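PDB 2UVF: exopolygalacturonase from Yersinia enterocolitica, which hydrolyses pectic polygalacturonic acid from the chain end, probably releasing digalacturonic acid, as a glycoside hydrolase of family 28. Local coordinates for residues A[58-63]-A[67-72]. Numbering follows the deposited sequence.
Sequences KAPEDT and VDYQIF
Tyr69 reaches from strand 66-73 to the loop at Ala59 and Pro60, its phenol end lying against the loop, where the nearest CA atoms, those of Ala59 and Tyr69, are 9.4 Å apart. Its CB leaves the strand toward the loop. With CG anti to the carbonyl carbon and beside the backbone N (chi1 -75°), the ring is carried out from the strand to the loop, Trp57 meeting it at about 55° between planes. At the far end CZ is 4.4 Å from Ala59 CB, which approaches the ring obliquely. Beyond it the hydroxyl rests on carbon: OH is 3.5 Å from Pro60 CD and 3.6 Å from Ala59 CA. A long, flat tyrosine suits this span because it covers the distance with apolar ring and ends in a polar tip near the more exposed proline. Alanine, buried, leaves room for that tip, while proline presents its CD to the hydroxyl, its side chain coming from the opposite direction. Asp68, with Val67 one of the two residues of a classic beta bulge facing Gln133, accepts the backbone N-H of Tyr69 through OD1 at 2.9 Å. The contact joins the loop after strand 53-58, where Ala59 packs against Val111 and Gln113, to strand 66-73, whose Tyr69 also touches Ala132 on strand 125-134.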
# COMPACT_ATOMS: atom_id res chain seq x y z
N LYS A 58 -7.99 -16.90 4.26
CA LYS A 58 -6.63 -17.22 4.69
C LYS A 58 -6.00 -18.47 4.02
O LYS A 58 -6.62 -19.55 3.92
CB LYS A 58 -6.57 -17.36 6.21
CG LYS A 58 -6.74 -16.03 6.93
CD LYS A 58 -6.61 -16.16 8.47
CE LYS A 58 -5.19 -16.51 8.93
NZ LYS A 58 -4.21 -15.47 8.55
N ALA A 59 -4.77 -18.29 3.56
CA ALA A 59 -3.89 -19.40 3.23
C ALA A 59 -3.01 -19.58 4.46
O ALA A 59 -2.70 -18.59 5.12
CB ALA A 59 -3.05 -19.06 2.01
N PRO A 60 -2.61 -20.84 4.78
CA PRO A 60 -1.77 -21.10 5.95
C PRO A 60 -0.30 -20.72 5.78
O PRO A 60 0.14 -20.32 4.69
CB PRO A 60 -1.90 -22.62 6.14
CG PRO A 60 -2.22 -23.17 4.82
CD PRO A 60 -2.94 -22.08 4.05
N GLU A 61 0.47 -20.87 6.86
CA GLU A 61 1.90 -20.57 6.85
C GLU A 61 2.68 -21.39 5.82
O GLU A 61 3.60 -20.88 5.16
CB GLU A 61 2.47 -20.83 8.24
CG GLU A 61 3.88 -20.35 8.47
CD GLU A 61 4.28 -20.50 9.92
OE1 GLU A 61 4.19 -21.63 10.45
OE2 GLU A 61 4.67 -19.49 10.54
N ASP A 62 2.30 -22.65 5.68
CA ASP A 62 3.01 -23.63 4.85
C ASP A 62 2.08 -24.06 3.72
O ASP A 62 1.10 -24.78 3.96
CB ASP A 62 3.41 -24.82 5.72
CG ASP A 62 4.07 -25.97 4.93
OD1 ASP A 62 4.49 -25.79 3.76
OD2 ASP A 62 4.16 -27.06 5.52
N THR A 63 2.39 -23.62 2.50
CA THR A 63 1.55 -23.89 1.34
C THR A 63 2.25 -24.83 0.36
O THR A 63 1.85 -24.95 -0.79
CB THR A 63 1.14 -22.57 0.60
OG1 THR A 63 2.31 -21.94 0.07
CG2 THR A 63 0.44 -21.59 1.53
N VAL A 67 -1.64 -26.02 -4.29
CA VAL A 67 -1.28 -25.43 -5.58
C VAL A 67 -2.35 -24.47 -6.13
O VAL A 67 -2.10 -23.77 -7.10
CB VAL A 67 -0.88 -26.51 -6.64
CG1 VAL A 67 0.36 -27.26 -6.21
CG2 VAL A 67 -2.04 -27.48 -6.92
N ASP A 68 -3.51 -24.43 -5.47
CA ASP A 68 -4.67 -23.67 -5.92
C ASP A 68 -5.81 -23.75 -4.90
O ASP A 68 -5.70 -24.46 -3.90
CB ASP A 68 -5.15 -24.19 -7.28
CG ASP A 68 -5.60 -23.09 -8.22
OD1 ASP A 68 -5.99 -21.99 -7.76
OD2 ASP A 68 -5.56 -23.32 -9.44
N TYR A 69 -6.89 -23.02 -5.15
CA TYR A 69 -8.13 -23.08 -4.36
C TYR A 69 -9.33 -23.09 -5.30
O TYR A 69 -9.26 -22.48 -6.38
CB TYR A 69 -8.24 -21.88 -3.42
CG TYR A 69 -7.33 -21.95 -2.22
CD1 TYR A 69 -7.76 -22.53 -1.02
CD2 TYR A 69 -6.03 -21.43 -2.27
CE1 TYR A 69 -6.92 -22.60 0.10
CE2 TYR A 69 -5.19 -21.49 -1.16
CZ TYR A 69 -5.63 -22.07 0.01
OH TYR A 69 -4.78 -22.11 1.09
N GLN A 70 -10.41 -23.78 -4.91
CA GLN A 70 -11.61 -23.90 -5.74
C GLN A 70 -12.82 -23.35 -5.01
O GLN A 70 -12.97 -23.58 -3.81
CB GLN A 70 -11.89 -25.36 -6.10
CG GLN A 70 -10.82 -26.06 -6.91
CD GLN A 70 -11.31 -27.40 -7.47
OE1 GLN A 70 -12.39 -27.89 -7.11
NE2 GLN A 70 -10.50 -28.00 -8.34
N ILE A 71 -13.69 -22.66 -5.75
CA ILE A 71 -14.78 -21.88 -5.14
C ILE A 71 -16.15 -22.37 -5.60
O ILE A 71 -16.41 -22.49 -6.78
CB ILE A 71 -14.58 -20.34 -5.38
CG1 ILE A 71 -13.43 -19.80 -4.53
CG2 ILE A 71 -15.84 -19.56 -5.05
CD1 ILE A 71 -12.04 -19.98 -5.13
N PHE A 72 -17.02 -22.65 -4.63
CA PHE A 72 -18.35 -23.21 -4.89
C PHE A 72 -19.44 -22.34 -4.28
O PHE A 72 -19.35 -21.95 -3.11
CB PHE A 72 -18.48 -24.62 -4.29
CG PHE A 72 -17.30 -25.52 -4.53
CD1 PHE A 72 -17.30 -26.42 -5.59
CD2 PHE A 72 -16.21 -25.51 -3.66
CE1 PHE A 72 -16.22 -27.26 -5.82
CE2 PHE A 72 -15.13 -26.35 -3.88
CZ PHE A 72 -15.14 -27.23 -4.96